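Local coordinates for protein peptide methionine sulfoxide reductase MsrA (Corynebacterium diphtheriae, PDB 4D7L) that reduces methionine S-sulfoxide, free or in proteins, back to methionine, probably repairing oxidatively damaged proteins, with a redox relay that uses mycothiol, at residues D35-G40 with Y103-T108; P28-E33 with R110-E115. All blocks are in the same frame, centred on the assembly; numbering follows the deposited sequence. Where two conformers were deposited one is given.

Contact 1. Residues D35-G40 with Y103-T108. With CAC (cacodylate ion), chain D.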
ATOM      1  N   ASP A  35      20.362   6.747 -10.169  1.00 24.54           N
ATOM      2  CA  ASP A  35      20.988   6.717  -8.847  1.00 23.56           C
ATOM      3  C   ASP A  35      20.318   5.724  -7.889  1.00 26.10           C
ATOM      4  O   ASP A  35      20.756   5.569  -6.757  1.00 24.55           O
ATOM      5  CB  ASP A  35      20.939   8.094  -8.198  1.00 25.79           C
ATOM      6  CG  ASP A  35      21.694   9.141  -8.985  1.00 34.75           C
ATOM      7  OD1 ASP A  35      22.700   8.785  -9.628  1.00 31.41           O
ATOM      8  OD2 ASP A  35      21.272  10.317  -8.951  1.00 36.18           O
ATOM      9  N   ALA A  36      19.256   5.061  -8.329  1.00 21.55           N
ATOM     10  CA  ALA A  36      18.500   4.202  -7.428  1.00 21.40           C
ATOM     11  C   ALA A  36      19.262   2.912  -7.122  1.00 22.46           C
ATOM     12  O   ALA A  36      20.171   2.541  -7.857  1.00 21.99           O
ATOM     13  CB  ALA A  36      17.138   3.897  -8.021  1.00 20.81           C
ATOM     14  N   LEU A  37      18.915   2.249  -6.019  1.00 19.20           N
ATOM     15  CA  LEU A  37      19.539   0.965  -5.675  1.00 20.11           C
ATOM     16  C   LEU A  37      19.288  -0.067  -6.769  1.00 19.50           C
ATOM     17  O   LEU A  37      18.207  -0.103  -7.372  1.00 19.09           O
ATOM     18  CB  LEU A  37      19.004   0.449  -4.325  1.00 19.72           C
ATOM     19  CG  LEU A  37      19.482   1.271  -3.125  1.00 22.68           C
ATOM     20  CD1 LEU A  37      18.709   0.923  -1.856  1.00 23.48           C
ATOM     21  CD2 LEU A  37      20.994   1.049  -2.897  1.00 24.24           C
ATOM     22  N   LYS A  38      20.266  -0.927  -7.012  0.96 20.05           N
ATOM     23  CA  LYS A  38      20.152  -1.876  -8.119  0.96 22.87           C
ATOM     24  C   LYS A  38      19.226  -3.045  -7.807  0.96 17.92           C
ATOM     25  O   LYS A  38      18.666  -3.638  -8.720  0.96 22.12           O
ATOM     26  CB  LYS A  38      21.535  -2.405  -8.525  0.96 23.63           C
ATOM     27  CG  LYS A  38      22.415  -1.316  -9.110  0.96 39.14           C
ATOM     28  CD  LYS A  38      21.685  -0.515 -10.183  0.96 43.71           C
ATOM     29  N   GLY A  39      19.061  -3.365  -6.529  1.00 20.73           N
ATOM     30  CA  GLY A  39      18.193  -4.468  -6.141  1.00 23.15           C
ATOM     31  C   GLY A  39      18.719  -5.823  -6.597  1.00 27.79           C
ATOM     32  O   GLY A  39      19.920  -6.061  -6.569  1.00 25.15           O
ATOM     33  N   GLY A  40      17.838  -6.723  -7.018  1.00 24.48           N
ATOM     34  CA  GLY A  40      18.316  -8.025  -7.443  1.00 27.15           C
ATOM     35  C   GLY A  40      17.313  -8.688  -8.350  1.00 26.19           C
ATOM     36  O   GLY A  40      16.171  -8.238  -8.455  1.00 23.57           O
ATOM     37  N   TYR A 103      13.294  -4.906   2.553  1.00 17.32           N
ATOM     38  CA  TYR A 103      12.700  -3.860   3.360  1.00 16.57           C
ATOM     39  C   TYR A 103      13.746  -2.817   3.748  1.00 17.83           C
ATOM     40  O   TYR A 103      13.520  -1.594   3.670  1.00 20.18           O
ATOM     41  CB  TYR A 103      12.063  -4.478   4.607  1.00 13.93           C
ATOM     42  CG  TYR A 103      11.462  -3.464   5.555  1.00 16.66           C
ATOM     43  CD1 TYR A 103      10.347  -2.712   5.183  1.00 18.65           C
ATOM     44  CD2 TYR A 103      11.978  -3.298   6.838  1.00 21.83           C
ATOM     45  CE1 TYR A 103       9.761  -1.796   6.074  1.00 20.22           C
ATOM     46  CE2 TYR A 103      11.409  -2.393   7.723  1.00 21.44           C
ATOM     47  CZ  TYR A 103      10.301  -1.648   7.331  1.00 23.18           C
ATOM     48  OH  TYR A 103       9.730  -0.751   8.207  1.00 22.58           O
ATOM     49  N   ARG A 104      14.909  -3.297   4.156  1.00 16.19           N
ATOM     50  CA  ARG A 104      15.946  -2.366   4.586  1.00 19.45           C
ATOM     51  C   ARG A 104      16.308  -1.447   3.424  1.00 21.34           C
ATOM     52  O   ARG A 104      16.446  -0.245   3.602  1.00 19.85           O
ATOM     53  CB  ARG A 104      17.180  -3.121   5.094  1.00 22.56           C
ATOM     54  CG  ARG A 104      18.350  -2.215   5.472  1.00 37.79           C
ATOM     55  CD  ARG A 104      19.537  -3.039   5.990  1.00 51.98           C
ATOM     56  NE  ARG A 104      19.195  -3.793   7.195  1.00 66.44           N
ATOM     57  CZ  ARG A 104      19.229  -3.288   8.426  1.00 73.26           C
ATOM     58  NH1 ARG A 104      19.613  -2.032   8.622  1.00 73.72           N
ATOM     59  NH2 ARG A 104      18.895  -4.046   9.463  1.00 75.60           N
ATOM     60  N   GLU A 105      16.396  -1.990   2.215  1.00 19.45           N
ATOM     61  CA  GLU A 105      16.675  -1.123   1.066  1.00 18.27           C
ATOM     62  C   GLU A 105      15.586  -0.059   0.856  1.00 17.38           C
ATOM     63  O   GLU A 105      15.885   1.118   0.623  1.00 22.22           O
ATOM     64  CB  GLU A 105      16.832  -1.968  -0.200  1.00 16.89           C
ATOM     65  CG  GLU A 105      18.141  -2.736  -0.208  1.00 21.54           C
ATOM     66  CD  GLU A 105      18.269  -3.702  -1.371  1.00 26.48           C
ATOM     67  OE1 GLU A 105      17.237  -4.186  -1.893  1.00 23.40           O
ATOM     68  OE2 GLU A 105      19.422  -3.984  -1.751  1.00 27.40           O
ATOM     69  N   THR A 106      14.330  -0.474   0.922  0.69 17.07           N
ATOM     70  CA  THR A 106      13.232   0.452   0.692  0.69 18.02           C
ATOM     71  C   THR A 106      13.250   1.584   1.730  0.69 21.56           C
ATOM     72  O   THR A 106      13.009   2.744   1.384  0.69 20.21           O
ATOM     73  CB  THR A 106      11.873  -0.279   0.724  0.69 18.83           C
ATOM     74  OG1 THR A 106      11.845  -1.254  -0.328  0.69 17.49           O
ATOM     75  CG2 THR A 106      10.718   0.695   0.557  0.69 17.42           C
ATOM     76  N   CYS A 107      13.580   1.256   2.979  0.98 19.72           N
ATOM     77  CA  CYS A 107      13.596   2.258   4.050  0.98 19.04           C
ATOM     78  C   CYS A 107      14.662   3.328   3.844  0.98 18.48           C
ATOM     79  O   CYS A 107      14.582   4.385   4.477  0.98 20.28           O
ATOM     80  CB  CYS A 107      13.800   1.604   5.423  0.98 21.60           C
ATOM     81  SG  CYS A 107      12.429   0.525   5.890  0.98 25.02           S
ATOM     82  N   THR A 108      15.646   3.091   2.969  1.00 19.36           N
ATOM     83  CA  THR A 108      16.639   4.144   2.666  1.00 18.40           C
ATOM     84  C   THR A 108      16.080   5.290   1.825  1.00 24.70           C
ATOM     85  O   THR A 108      16.730   6.340   1.667  1.00 21.79           O
ATOM     86  CB  THR A 108      17.861   3.606   1.894  1.00 20.77           C
ATOM     87  OG1 THR A 108      17.449   3.225   0.579  1.00 19.76           O
ATOM     88  CG2 THR A 108      18.491   2.403   2.620  1.00 24.98           C
TER
HETATM   89 AS   CAC D1220       6.807   0.565   8.711  0.87 21.99          AS
HETATM   90  O1  CAC D1220       7.973   1.042   7.509  0.87 16.99           O
HETATM   91  O2  CAC D1220       5.690   1.871   8.985  0.87 21.16           O
HETATM   92  C1  CAC D1220       7.733   0.133  10.385  0.87 20.48           C
HETATM   93  C2  CAC D1220       5.826  -1.013   8.080  0.87 15.94           C
HETATM   94  O   HOH W   1      20.540  -2.916  -4.110  1.00 27.99           O
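A single water joins the two segments where E105 faces G39: it accepts from G39 N at 2.9 Å and donates to E105 OE2 at 2.8 Å, while the nearest direct approach, G39 CA to E105 OE1, is 4.4 Å. The other carboxylate oxygen, OE1, takes the backbone N-H of T102, which would restrain the carboxylate's rotation. Beside this polar bridge lies the van der Waals part of the contact, carried by one methyl group, L37 CD1. It sits 3.8 Å from E105 CB and 3.6 Å from T108 OG1. This is loop-on-helix packing: an irregular N-terminal segment touches helix 103-107 and the residue after it through L37 and, more loosely, G39, at the surface of the MsrA fold and away from the predicted active-site cysteine. T108 OG1, set between its backbone N and carbonyl carbon by chi1 68°, turns back to donate to E105 O at 2.6 Å, in the carbonyl plane with a C=O...donor angle of 156°. E105 O also receives T108 N, so two donors from T108 converge on the E105 carbonyl, close to L37 CD1. On the same helix, Y103 OH donates to cacodylate O1 at 2.6 Å; the ion, probably from the crystallisation liquor, is also bound by Y155.

Contact 2. Residues P28-E33 with R110-E115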
ATOM      1  N   PRO A  28      11.660  15.204   1.810  1.00 34.64           N
ATOM      2  CA  PRO A  28      12.099  13.995   1.099  1.00 21.29           C
ATOM      3  C   PRO A  28      11.965  14.203  -0.395  1.00 21.82           C
ATOM      4  O   PRO A  28      11.126  14.996  -0.830  1.00 23.91           O
ATOM      5  CB  PRO A  28      11.114  12.916   1.574  1.00 27.39           C
ATOM      6  CG  PRO A  28      10.587  13.438   2.851  1.00 27.00           C
ATOM      7  CD  PRO A  28      10.564  14.912   2.757  1.00 27.49           C
ATOM      8  N   ARG A  29      12.750  13.478  -1.185  1.00 22.45           N
ATOM      9  CA  ARG A  29      12.639  13.544  -2.637  1.00 23.32           C
ATOM     10  C   ARG A  29      12.899  12.173  -3.230  1.00 26.53           C
ATOM     11  O   ARG A  29      13.629  11.380  -2.639  1.00 24.07           O
ATOM     12  CB  ARG A  29      13.632  14.558  -3.215  1.00 26.84           C
ATOM     13  CG  ARG A  29      15.056  14.329  -2.752  1.00 35.16           C
ATOM     14  N   LEU A  30      12.281  11.893  -4.378  1.00 24.71           N
ATOM     15  CA  LEU A  30      12.578  10.693  -5.153  1.00 20.63           C
ATOM     16  C   LEU A  30      14.008  10.778  -5.659  1.00 18.82           C
ATOM     17  O   LEU A  30      14.501  11.874  -5.879  1.00 20.15           O
ATOM     18  CB  LEU A  30      11.613  10.551  -6.327  1.00 23.26           C
ATOM     19  CG  LEU A  30      10.140  10.371  -5.963  1.00 26.57           C
ATOM     20  CD1 LEU A  30       9.300  10.477  -7.219  1.00 30.53           C
ATOM     21  CD2 LEU A  30       9.946   9.018  -5.308  1.00 25.51           C
ATOM     22  N   VAL A  31      14.692   9.650  -5.812  1.00 20.14           N
ATOM     23  CA  VAL A  31      16.025   9.700  -6.409  1.00 20.67           C
ATOM     24  C   VAL A  31      15.918   9.580  -7.944  1.00 24.31           C
ATOM     25  O   VAL A  31      14.916   9.089  -8.458  1.00 23.31           O
ATOM     26  CB  VAL A  31      16.951   8.599  -5.843  1.00 23.16           C
ATOM     27  CG1 VAL A  31      17.084   8.758  -4.320  1.00 23.90           C
ATOM     28  CG2 VAL A  31      16.442   7.203  -6.204  1.00 19.67           C
ATOM     29  N   GLU A  32      16.927  10.055  -8.680  0.94 19.54           N
ATOM     30  CA  GLU A  32      16.975   9.764 -10.115  0.94 20.93           C
ATOM     31  C   GLU A  32      17.113   8.252 -10.317  0.94 23.21           C
ATOM     32  O   GLU A  32      17.820   7.578  -9.555  0.94 19.96           O
ATOM     33  CB  GLU A  32      18.140  10.503 -10.788  0.94 27.23           C
ATOM     34  CG  GLU A  32      17.991  12.011 -10.779  0.94 31.70           C
ATOM     35  CD  GLU A  32      16.740  12.471 -11.507  0.94 54.89           C
ATOM     36  OE1 GLU A  32      16.490  11.981 -12.631  0.94 57.94           O
ATOM     37  OE2 GLU A  32      16.000  13.317 -10.953  0.94 64.77           O
ATOM     38  N   GLU A  33      16.447   7.709 -11.335  1.00 22.16           N
ATOM     39  CA  GLU A  33      16.455   6.265 -11.516  1.00 28.66           C
ATOM     40  C   GLU A  33      17.872   5.762 -11.724  1.00 26.72           C
ATOM     41  O   GLU A  33      18.212   4.666 -11.292  1.00 22.89           O
ATOM     42  CB  GLU A  33      15.579   5.844 -12.707  1.00 29.61           C
ATOM     43  CG  GLU A  33      14.100   5.918 -12.398  1.00 31.56           C
ATOM     44  CD  GLU A  33      13.221   5.503 -13.568  1.00 37.60           C
ATOM     45  OE1 GLU A  33      13.729   4.887 -14.537  1.00 36.23           O
ATOM     46  OE2 GLU A  33      12.020   5.822 -13.515  1.00 38.25           O
ATOM     47  N   ARG A 110      15.910   5.027  -1.323  1.00 16.69           N
ATOM     48  CA  ARG A 110      16.637   5.023  -2.611  1.00 14.63           C
ATOM     49  C   ARG A 110      16.104   4.018  -3.633  1.00 18.51           C
ATOM     50  O   ARG A 110      16.768   3.728  -4.618  1.00 19.80           O
ATOM     51  CB  ARG A 110      18.119   4.778  -2.344  1.00 16.53           C
ATOM     52  CG  ARG A 110      18.698   5.905  -1.488  1.00 21.37           C
ATOM     53  CD  ARG A 110      20.082   5.569  -0.951  1.00 31.35           C
ATOM     54  NE  ARG A 110      21.022   5.251  -2.014  1.00 40.30           N
ATOM     55  CZ  ARG A 110      22.240   4.758  -1.800  1.00 51.33           C
ATOM     56  NH1 ARG A 110      22.660   4.525  -0.559  1.00 44.82           N
ATOM     57  NH2 ARG A 110      23.035   4.486  -2.826  1.00 53.98           N
ATOM     58  N   THR A 111      14.883   3.527  -3.421  1.00 16.14           N
ATOM     59  CA  THR A 111      14.245   2.645  -4.392  1.00 16.09           C
ATOM     60  C   THR A 111      13.095   3.329  -5.115  1.00 19.04           C
ATOM     61  O   THR A 111      12.619   2.816  -6.115  1.00 18.59           O
ATOM     62  CB  THR A 111      13.645   1.371  -3.742  1.00 20.15           C
ATOM     63  OG1 THR A 111      12.474   1.732  -2.989  1.00 17.36           O
ATOM     64  CG2 THR A 111      14.671   0.625  -2.836  1.00 15.87           C
ATOM     65  N   ASN A 112      12.634   4.447  -4.553  1.00 19.78           N
ATOM     66  CA  ASN A 112      11.432   5.185  -4.982  1.00 18.56           C
ATOM     67  C   ASN A 112      10.114   4.442  -4.792  1.00 19.45           C
ATOM     68  O   ASN A 112       9.052   4.979  -5.115  1.00 17.02           O
ATOM     69  CB  ASN A 112      11.565   5.636  -6.450  1.00 16.03           C
ATOM     70  CG  ASN A 112      12.601   6.735  -6.621  1.00 21.36           C
ATOM     71  OD1 ASN A 112      13.015   7.363  -5.637  1.00 21.47           O
ATOM     72  ND2 ASN A 112      13.016   6.992  -7.873  1.00 17.66           N
ATOM     73  N   HIS A 113      10.146   3.234  -4.233  1.00 15.22           N
ATOM     74  CA  HIS A 113       8.889   2.524  -3.999  1.00 12.83           C
ATOM     75  C   HIS A 113       8.067   3.092  -2.846  1.00 20.20           C
ATOM     76  O   HIS A 113       8.583   3.769  -1.950  1.00 16.28           O
ATOM     77  CB  HIS A 113       9.125   1.038  -3.693  1.00 11.96           C
ATOM     78  CG  HIS A 113       9.603   0.241  -4.862  1.00 15.64           C
ATOM     79  ND1 HIS A 113       8.826   0.021  -5.978  1.00 15.04           N
ATOM     80  CD2 HIS A 113      10.775  -0.410  -5.080  1.00 16.51           C
ATOM     81  CE1 HIS A 113       9.502  -0.724  -6.838  1.00 18.43           C
ATOM     82  NE2 HIS A 113      10.683  -1.002  -6.316  1.00 17.46           N
ATOM     83  N   THR A 114       6.765   2.845  -2.854  0.65 17.27           N
ATOM     84  CA  THR A 114       5.987   3.173  -1.669  0.65 13.62           C
ATOM     85  C   THR A 114       5.482   1.867  -1.059  0.65 15.50           C
ATOM     86  O   THR A 114       5.408   0.830  -1.732  0.65 14.83           O
ATOM     87  CB  THR A 114       4.824   4.140  -1.972  0.65 20.11           C
ATOM     88  OG1 THR A 114       4.361   4.724  -0.746  0.65 20.69           O
ATOM     89  CG2 THR A 114       3.663   3.424  -2.675  0.65 16.72           C
ATOM     90  N   GLU A 115       5.172   1.922   0.230  1.00 16.29           N
ATOM     91  CA  GLU A 115       4.685   0.760   0.964  1.00 14.15           C
ATOM     92  C   GLU A 115       3.259   0.471   0.529  1.00 15.71           C
ATOM     93  O   GLU A 115       2.377   1.320   0.671  1.00 16.73           O
ATOM     94  CB  GLU A 115       4.764   0.985   2.476  1.00 13.83           C
ATOM     95  CG  GLU A 115       6.214   1.012   2.971  1.00 17.43           C
ATOM     96  CD  GLU A 115       6.341   0.964   4.493  1.00 21.56           C
ATOM     97  OE1 GLU A 115       5.309   0.864   5.203  1.00 20.61           O
ATOM     98  OE2 GLU A 115       7.495   1.050   4.971  1.00 19.94           O
TER
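With chi1 at -70°, N112 places CG anti to its own carbonyl carbon, and chi2 turns the carboxamide so that both its polar ends meet the backbone of V31. OD1 accepts from V31 N at 2.8 Å, with an N-H...O angle of 153°, and the donor lies on a lone pair in the carbonyl plane. ND2 gives one hydrogen to V31 O at 2.9 Å in a nearly straight bond of 177°. V31 O lies practically in the amide plane of N112, whereas ND2 is tilted from the carbonyl plane of V31. The pair of bonds resembles a hydrogen-bonded antiparallel pair, with a side-chain amide standing in for the second backbone; it fixes the rotation of the amide and gives both OD1 and ND2 of a buried residue a partner.

Methyl groups pack beside it. L30 CD2 approaches N112 OD1 to 3.5 Å, and V31 CG2 comes equally close to the same oxygen. V31 CG2 also packs 3.8 Å from R110 O, while V31 CG1 reaches the R110 side chain at CG, 4.3 Å away.

The turn presenting N112 is itself braced: T111 OG1 accepts from H113 N at 3.0 Å, forming an ST turn, and N112 O receives R156 NH2. Loop 28-33 is thus fastened to the connection between helix 103-107, where the T111 side chain touches T106, and strand 114-121, an inner strand of the mixed sheet that lies between strands 64-69 and 86-94.

In the fold
From the N terminus the chain first meets contact 2 through residues 28-33 and then contact 1 through 35-40, both in the long irregular stretch before strand 64-69. It next builds strand 64-69, helix 73-81 and strand 86-94, and reaches helix 103-107, where contact 1 closes a loop with 62 residues between its segments. Contact 2 closes a few residues later at 110-115, with 76 between, so the smaller loop lies within the larger. The centres are 9 Å apart, and a probable hydrogen bond from L37 N to R110 O (3.0 Å) links them. Together they pin the N-terminal segment to helix 103-107 and to its connection with strand 114-121.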